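PDB 5MUA: ricin B-related lectin from Polyporus squamosus, which probably binds galactose-bearing glycans through a beta-trefoil lectin domain joined to a calcium-binding, papain-like protease domain. Local coordinates for residues G75-Y87 with G128-T140. Numbering follows the deposited sequence. Where two conformers were deposited one is given.
Sequences GHAATDGTAIIGY and GTVVGWQNITNNT. With GAL (beta-D-galactopyranose), chain J.
D80 and W133 are brought face to face by their first torsions: CG of D80 lies anti to its own carbonyl carbon (chi1 -70°), the indole swings away from the backbone N (chi1 -155°), and carboxylate and ring stack, with planes 3° apart. The setting is a G1 beta bulge in the ricin-type beta-trefoil lectin domain, where G81 and T82 both face G132 and strand 82-87 meets strand 129-133 antiparallel, the axes strongly splayed. CB of D80 sits over the six-membered ring of W133, 3.5 Å from its centroid, in a CH-pi contact. Over the five-membered part of the indole, the carboxylate is gripped twice by Q134. The backbone N of Q134 reaches OD1 of D80 on its syn side at 2.8 Å, somewhat out of the carboxylate plane; NE2 of Q134 meets the syn lone pair of OD2, and that oxygen lies almost in the amide plane. These two nearly straight bonds fix the rotation of the carboxylate above the indole. The type II turn T79-T82 delivers G81 to the bulge: its N donates to O of G132 at 2.7 Å, while N of G132 returns a 2.8 Å bond to O of T82. Within the turn, OG1 of T82 donates to O of T79. The sheet bond from N of I84 to O of V130 is weak, and apolar packing joins it: CG1 of I84 lies 4.0 Å from CG1 of V130, and V35 touches both side chains. Strand 82-87 also pairs with strand 70-73 in a hairpin that carries the galactose site, where D72 and N94 also bond the sugar. There C4 of the sugar lies over the centre of the Y87 ring, NE2 of H76 shares a hydrogen bond with O2, and N of G75 donates to O4 at 2.9 Å.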
ATOM      1  N   GLY B  75      -8.927  41.745   3.700  1.00 13.01           N
ATOM      2  CA  GLY B  75      -8.882  42.897   4.577  1.00 14.20           C
ATOM      3  C   GLY B  75     -10.092  43.081   5.503  1.00 13.83           C
ATOM      4  O   GLY B  75     -10.257  44.154   6.141  1.00 14.73           O
ATOM      5  N   HIS B  76     -10.906  42.048   5.666  1.00 13.65           N
ATOM      6  CA  HIS B  76     -12.111  42.049   6.464  1.00 12.81           C
ATOM      7  C   HIS B  76     -13.120  43.117   5.965  1.00 14.44           C
ATOM      8  O   HIS B  76     -13.982  43.518   6.735  1.00 13.76           O
ATOM      9  CB  HIS B  76     -11.831  42.318   7.969  1.00 14.41           C
ATOM     10  CG  HIS B  76     -10.690  41.530   8.526  1.00 14.73           C
ATOM     11  ND1 HIS B  76     -10.887  40.491   9.404  1.00 18.80           N
ATOM     12  CD2 HIS B  76      -9.357  41.690   8.409  1.00 14.41           C
ATOM     13  CE1 HIS B  76      -9.711  39.985   9.730  1.00 17.07           C
ATOM     14  NE2 HIS B  76      -8.776  40.674   9.104  1.00 17.34           N
ATOM     15  N   ALA B  77     -12.967  43.588   4.728  1.00 14.58           N
ATOM     16  CA  ALA B  77     -13.734  44.767   4.282  1.00 15.13           C
ATOM     17  C   ALA B  77     -15.178  44.380   3.815  1.00 15.11           C
ATOM     18  O   ALA B  77     -15.425  43.409   3.026  1.00 13.82           O
ATOM     19  CB  ALA B  77     -12.969  45.490   3.182  1.00 16.45           C
ATOM     20  N   ALA B  78     -16.115  45.176   4.306  1.00 14.14           N
ATOM     21  CA  ALA B  78     -17.529  45.025   3.991  1.00 15.49           C
ATOM     22  C   ALA B  78     -17.870  45.743   2.690  1.00 14.92           C
ATOM     23  O   ALA B  78     -18.971  45.598   2.146  1.00 17.17           O
ATOM     24  CB  ALA B  78     -18.377  45.611   5.141  1.00 14.77           C
ATOM     25  N   THR B  79     -16.932  46.519   2.202  1.00 14.50           N
ATOM     26  CA  THR B  79     -17.167  47.315   1.014  0.50 14.41           C
ATOM     27  C   THR B  79     -17.492  46.454  -0.180  1.00 14.91           C
ATOM     28  O   THR B  79     -16.934  45.365  -0.370  1.00 15.73           O
ATOM     29  CB  THR B  79     -16.045  48.340   0.750  0.50 14.98           C
ATOM     30  OG1 THR B  79     -16.468  49.388  -0.127  0.50 18.08           O
ATOM     31  CG2 THR B  79     -14.801  47.721   0.258  0.50 14.17           C
ATOM     32  N   ASP B  80     -18.435  46.941  -0.992  1.00 14.06           N
ATOM     33  CA  ASP B  80     -18.780  46.203  -2.201  1.00 13.39           C
ATOM     34  C   ASP B  80     -17.574  46.069  -3.120  1.00 13.53           C
ATOM     35  O   ASP B  80     -16.828  47.030  -3.372  1.00 12.51           O
ATOM     36  CB  ASP B  80     -19.909  46.921  -2.932  1.00 14.17           C
ATOM     37  CG  ASP B  80     -21.192  46.828  -2.216  1.00 16.41           C
ATOM     38  OD1 ASP B  80     -21.435  45.949  -1.393  1.00 13.42           O
ATOM     39  OD2 ASP B  80     -22.044  47.731  -2.490  1.00 16.21           O
ATOM     40  N   GLY B  81     -17.399  44.851  -3.656  1.00 12.55           N
ATOM     41  CA  GLY B  81     -16.364  44.553  -4.638  1.00 13.00           C
ATOM     42  C   GLY B  81     -15.025  44.168  -4.039  1.00 13.77           C
ATOM     43  O   GLY B  81     -14.050  44.083  -4.792  1.00 15.56           O
ATOM     44  N   THR B  82     -14.992  43.976  -2.720  1.00 13.42           N
ATOM     45  CA  THR B  82     -13.823  43.471  -2.033  1.00 13.42           C
ATOM     46  C   THR B  82     -13.455  42.060  -2.508  1.00 13.28           C
ATOM     47  O   THR B  82     -14.321  41.213  -2.617  1.00 12.76           O
ATOM     48  CB  THR B  82     -14.121  43.384  -0.534  1.00 14.06           C
ATOM     49  OG1 THR B  82     -14.408  44.715  -0.043  1.00 14.62           O
ATOM     50  CG2 THR B  82     -12.950  42.806   0.238  1.00 13.99           C
ATOM     51  N   ALA B  83     -12.172  41.844  -2.764  1.00 12.73           N
ATOM     52  CA  ALA B  83     -11.697  40.574  -3.349  1.00 13.36           C
ATOM     53  C   ALA B  83     -11.944  39.459  -2.358  1.00 12.06           C
ATOM     54  O   ALA B  83     -11.737  39.633  -1.133  1.00 11.55           O
ATOM     55  CB  ALA B  83     -10.197  40.634  -3.635  1.00 13.40           C
ATOM     56  N   ILE B  84     -12.259  38.307  -2.920  1.00 13.13           N
ATOM     57  CA  ILE B  84     -12.336  37.041  -2.180  0.50 13.25           C
ATOM     58  C   ILE B  84     -11.052  36.287  -2.600  1.00 12.79           C
ATOM     59  O   ILE B  84     -10.846  36.066  -3.775  1.00 12.54           O
ATOM     60  CB  ILE B  84     -13.562  36.170  -2.547  0.50 13.94           C
ATOM     61  CG1 ILE B  84     -14.897  36.892  -2.330  0.50 14.04           C
ATOM     62  CG2 ILE B  84     -13.514  34.840  -1.778  0.50 13.79           C
ATOM     63  CD1 ILE B  84     -15.207  37.237  -0.900  0.50 14.56           C
ATOM     64  N   ILE B  85     -10.232  35.893  -1.630  1.00 13.46           N
ATOM     65  CA  ILE B  85      -8.907  35.344  -1.871  1.00 12.56           C
ATOM     66  C   ILE B  85      -8.772  34.029  -1.114  1.00 12.34           C
ATOM     67  O   ILE B  85      -9.624  33.677  -0.277  1.00 12.49           O
ATOM     68  CB  ILE B  85      -7.820  36.359  -1.419  1.00 12.05           C
ATOM     69  CG1 ILE B  85      -7.877  36.633   0.092  1.00 13.20           C
ATOM     70  CG2 ILE B  85      -7.954  37.661  -2.213  1.00 12.80           C
ATOM     71  CD1 ILE B  85      -6.819  37.567   0.662  1.00 13.93           C
ATOM     72  N   GLY B  86      -7.646  33.351  -1.345  1.00 11.69           N
ATOM     73  CA  GLY B  86      -7.215  32.250  -0.528  1.00 12.03           C
ATOM     74  C   GLY B  86      -6.084  32.710   0.389  1.00 11.57           C
ATOM     75  O   GLY B  86      -5.172  33.376  -0.065  1.00 14.00           O
ATOM     76  N   TYR B  87      -6.198  32.481   1.686  1.00 12.33           N
ATOM     77  CA  TYR B  87      -5.218  33.009   2.643  1.00 12.79           C
ATOM     78  C   TYR B  87      -4.904  31.882   3.651  1.00 12.64           C
ATOM     79  O   TYR B  87      -5.727  30.988   3.882  1.00 12.72           O
ATOM     80  CB  TYR B  87      -5.804  34.208   3.345  1.00 12.88           C
ATOM     81  CG  TYR B  87      -4.823  35.195   3.901  1.00 15.17           C
ATOM     82  CD1 TYR B  87      -4.126  36.094   3.067  1.00 14.45           C
ATOM     83  CD2 TYR B  87      -4.593  35.270   5.252  1.00 14.91           C
ATOM     84  CE1 TYR B  87      -3.208  36.986   3.572  1.00 16.12           C
ATOM     85  CE2 TYR B  87      -3.667  36.169   5.758  1.00 17.03           C
ATOM     86  CZ  TYR B  87      -3.014  37.044   4.896  1.00 18.62           C
ATOM     87  OH  TYR B  87      -2.139  37.963   5.412  1.00 21.05           O
ATOM     88  N   GLY B 128     -15.769  37.146 -15.620  1.00 18.73           N
ATOM     89  CA  GLY B 128     -16.182  37.412 -14.199  1.00 19.25           C
ATOM     90  C   GLY B 128     -15.201  37.304 -13.003  1.00 18.72           C
ATOM     91  O   GLY B 128     -14.231  36.600 -13.100  1.00 18.60           O
ATOM     92  N   THR B 129     -15.446  38.029 -11.897  1.00 16.43           N
ATOM     93  CA  THR B 129     -14.630  37.968 -10.694  1.00 15.69           C
ATOM     94  C   THR B 129     -15.472  37.596  -9.493  1.00 15.33           C
ATOM     95  O   THR B 129     -16.713  37.656  -9.549  1.00 16.44           O
ATOM     96  CB  THR B 129     -13.883  39.279 -10.414  1.00 17.50           C
ATOM     97  OG1 THR B 129     -14.808  40.387 -10.213  1.00 18.17           O
ATOM     98  CG2 THR B 129     -12.919  39.600 -11.575  1.00 17.70           C
ATOM     99  N   VAL B 130     -14.821  37.249  -8.369  1.00 13.56           N
ATOM    100  CA  VAL B 130     -15.537  36.770  -7.210  1.00 12.69           C
ATOM    101  C   VAL B 130     -15.234  37.676  -6.068  1.00 13.27           C
ATOM    102  O   VAL B 130     -14.099  37.769  -5.635  1.00 13.80           O
ATOM    103  CB  VAL B 130     -15.072  35.323  -6.835  1.00 12.23           C
ATOM    104  CG1 VAL B 130     -15.859  34.824  -5.638  1.00 12.03           C
ATOM    105  CG2 VAL B 130     -15.267  34.397  -8.044  1.00 12.19           C
ATOM    106  N   VAL B 131     -16.269  38.341  -5.560  1.00 13.50           N
ATOM    107  CA  VAL B 131     -16.076  39.468  -4.638  1.00 12.55           C
ATOM    108  C   VAL B 131     -17.100  39.388  -3.519  1.00 12.14           C
ATOM    109  O   VAL B 131     -18.120  38.661  -3.609  1.00 11.12           O
ATOM    110  CB  VAL B 131     -16.213  40.850  -5.326  1.00 13.50           C
ATOM    111  CG1 VAL B 131     -15.112  40.999  -6.403  1.00 13.07           C
ATOM    112  CG2 VAL B 131     -17.634  41.041  -5.907  1.00 13.74           C
ATOM    113  N   GLY B 132     -16.850  40.144  -2.454  1.00 11.69           N
ATOM    114  CA  GLY B 132     -17.893  40.368  -1.457  1.00 11.05           C
ATOM    115  C   GLY B 132     -18.729  41.578  -1.887  1.00 12.31           C
ATOM    116  O   GLY B 132     -18.176  42.578  -2.416  1.00 12.87           O
ATOM    117  N   TRP B 133     -20.022  41.477  -1.620  1.00 12.78           N
ATOM    118  CA  TRP B 133     -20.985  42.508  -2.011  1.00 13.55           C
ATOM    119  C   TRP B 133     -22.177  42.442  -1.038  1.00 12.75           C
ATOM    120  O   TRP B 133     -22.606  41.379  -0.579  1.00 13.01           O
ATOM    121  CB  TRP B 133     -21.467  42.258  -3.444  1.00 12.49           C
ATOM    122  CG  TRP B 133     -21.975  43.570  -4.147  1.00 13.98           C
ATOM    123  CD1 TRP B 133     -23.215  44.184  -3.976  1.00 15.74           C
ATOM    124  CD2 TRP B 133     -21.253  44.382  -5.039  1.00 14.44           C
ATOM    125  NE1 TRP B 133     -23.271  45.325  -4.717  1.00 15.14           N
ATOM    126  CE2 TRP B 133     -22.119  45.457  -5.427  1.00 15.23           C
ATOM    127  CE3 TRP B 133     -19.978  44.292  -5.632  1.00 16.40           C
ATOM    128  CZ2 TRP B 133     -21.727  46.423  -6.316  1.00 15.99           C
ATOM    129  CZ3 TRP B 133     -19.583  45.243  -6.501  1.00 15.38           C
ATOM    130  CH2 TRP B 133     -20.444  46.327  -6.844  1.00 18.91           C
ATOM    131  N   GLN B 134     -22.745  43.609  -0.753  1.00 13.26           N
ATOM    132  CA  GLN B 134     -23.988  43.634   0.021  1.00 13.87           C
ATOM    133  C   GLN B 134     -25.099  42.817  -0.667  1.00 14.06           C
ATOM    134  O   GLN B 134     -25.039  42.462  -1.838  1.00 11.54           O
ATOM    135  CB  GLN B 134     -24.440  45.090   0.249  1.00 15.21           C
ATOM    136  CG  GLN B 134     -24.838  45.790  -1.020  1.00 15.11           C
ATOM    137  CD  GLN B 134     -25.302  47.244  -0.764  1.00 18.55           C
ATOM    138  OE1 GLN B 134     -26.384  47.476  -0.258  1.00 20.62           O
ATOM    139  NE2 GLN B 134     -24.464  48.179  -1.100  1.00 20.80           N
ATOM    140  N   ASN B 135     -26.124  42.521   0.084  1.00 15.34           N
ATOM    141  CA  ASN B 135     -27.267  41.801  -0.476  1.00 16.11           C
ATOM    142  C   ASN B 135     -27.779  42.391  -1.785  1.00 14.55           C
ATOM    143  O   ASN B 135     -27.984  43.609  -1.898  1.00 15.46           O
ATOM    144  CB  ASN B 135     -28.403  41.691   0.553  1.00 15.84           C
ATOM    145  CG  ASN B 135     -29.527  40.746   0.097  1.00 15.99           C
ATOM    146  OD1 ASN B 135     -29.288  39.711  -0.502  1.00 17.61           O
ATOM    147  ND2 ASN B 135     -30.752  41.126   0.371  1.00 17.58           N
ATOM    148  N   ILE B 136     -27.921  41.533  -2.773  1.00 13.56           N
ATOM    149  CA  ILE B 136     -28.433  41.862  -4.094  1.00 15.64           C
ATOM    150  C   ILE B 136     -29.752  41.171  -4.285  1.00 17.27           C
ATOM    151  O   ILE B 136     -29.829  39.971  -4.109  1.00 20.49           O
ATOM    152  CB  ILE B 136     -27.466  41.441  -5.181  1.00 16.59           C
ATOM    153  CG1 ILE B 136     -26.220  42.345  -5.139  1.00 16.22           C
ATOM    154  CG2 ILE B 136     -28.129  41.534  -6.607  1.00 17.03           C
ATOM    155  CD1 ILE B 136     -25.089  41.949  -6.092  1.00 19.39           C
ATOM    156  N   THR B 137     -30.772  41.921  -4.699  1.00 17.47           N
ATOM    157  CA  THR B 137     -32.129  41.363  -4.907  1.00 19.61           C
ATOM    158  C   THR B 137     -32.556  41.368  -6.379  1.00 20.21           C
ATOM    159  O   THR B 137     -33.545  40.732  -6.712  1.00 23.47           O
ATOM    160  CB  THR B 137     -33.188  42.097  -4.071  1.00 19.11           C
ATOM    161  OG1 THR B 137     -33.101  43.491  -4.352  1.00 20.89           O
ATOM    162  CG2 THR B 137     -32.926  41.882  -2.534  1.00 21.96           C
ATOM    163  N   ASN B 138     -31.837  42.078  -7.242  1.00 18.52           N
ATOM    164  CA  ASN B 138     -32.230  42.196  -8.668  1.00 17.71           C
ATOM    165  C   ASN B 138     -31.477  41.268  -9.628  1.00 15.32           C
ATOM    166  O   ASN B 138     -31.693  41.263 -10.843  1.00 14.76           O
ATOM    167  CB  ASN B 138     -32.194  43.652  -9.093  1.00 18.67           C
ATOM    168  CG  ASN B 138     -30.784  44.209  -9.230  1.00 20.98           C
ATOM    169  OD1 ASN B 138     -29.788  43.592  -8.807  1.00 21.78           O
ATOM    170  ND2 ASN B 138     -30.696  45.394  -9.777  1.00 20.34           N
ATOM    171  N   ASN B 139     -30.627  40.385  -9.075  1.00 15.43           N
ATOM    172  CA  ASN B 139     -30.105  39.287  -9.846  1.00 14.88           C
ATOM    173  C   ASN B 139     -29.706  38.128  -8.935  1.00 14.66           C
ATOM    174  O   ASN B 139     -29.798  38.253  -7.700  1.00 15.80           O
ATOM    175  CB  ASN B 139     -28.984  39.765 -10.797  1.00 14.60           C
ATOM    176  CG  ASN B 139     -27.674  40.144 -10.066  1.00 15.31           C
ATOM    177  OD1 ASN B 139     -27.230  39.458  -9.156  1.00 17.81           O
ATOM    178  ND2 ASN B 139     -27.044  41.198 -10.523  1.00 15.75           N
ATOM    179  N   THR B 140     -29.254  37.030  -9.549  1.00 13.31           N
ATOM    180  CA  THR B 140     -28.939  35.829  -8.813  1.00 13.42           C
ATOM    181  C   THR B 140     -27.433  35.611  -8.630  1.00 14.00           C
ATOM    182  O   THR B 140     -27.028  34.492  -8.371  1.00 14.26           O
ATOM    183  CB  THR B 140     -29.610  34.596  -9.396  1.00 14.38           C
ATOM    184  OG1 THR B 140     -29.189  34.424 -10.724  1.00 15.10           O
ATOM    185  CG2 THR B 140     -31.087  34.693  -9.310  1.00 15.72           C
TER
HETATM  186  C1  GAL J 301      -5.697  41.062   6.296  1.00 20.65           C
HETATM  187  C2  GAL J 301      -6.605  39.944   6.807  1.00 19.11           C
HETATM  188  C3  GAL J 301      -6.382  38.604   6.137  1.00 17.16           C
HETATM  189  C4  GAL J 301      -6.373  38.808   4.614  1.00 17.50           C
HETATM  190  C5  GAL J 301      -5.402  39.953   4.221  1.00 20.12           C
HETATM  191  C6  GAL J 301      -5.438  40.309   2.750  1.00 22.85           C
HETATM  192  O1  GAL J 301      -6.220  42.242   6.833  1.00 22.11           O
HETATM  193  O2  GAL J 301      -6.364  39.785   8.216  1.00 19.75           O
HETATM  194  O3  GAL J 301      -7.420  37.712   6.619  1.00 17.01           O
HETATM  195  O4  GAL J 301      -7.737  39.139   4.244  1.00 14.69           O
HETATM  196  O5  GAL J 301      -5.736  41.169   4.912  1.00 20.40           O
HETATM  197  O6  GAL J 301      -4.427  41.271   2.500  1.00 27.41           O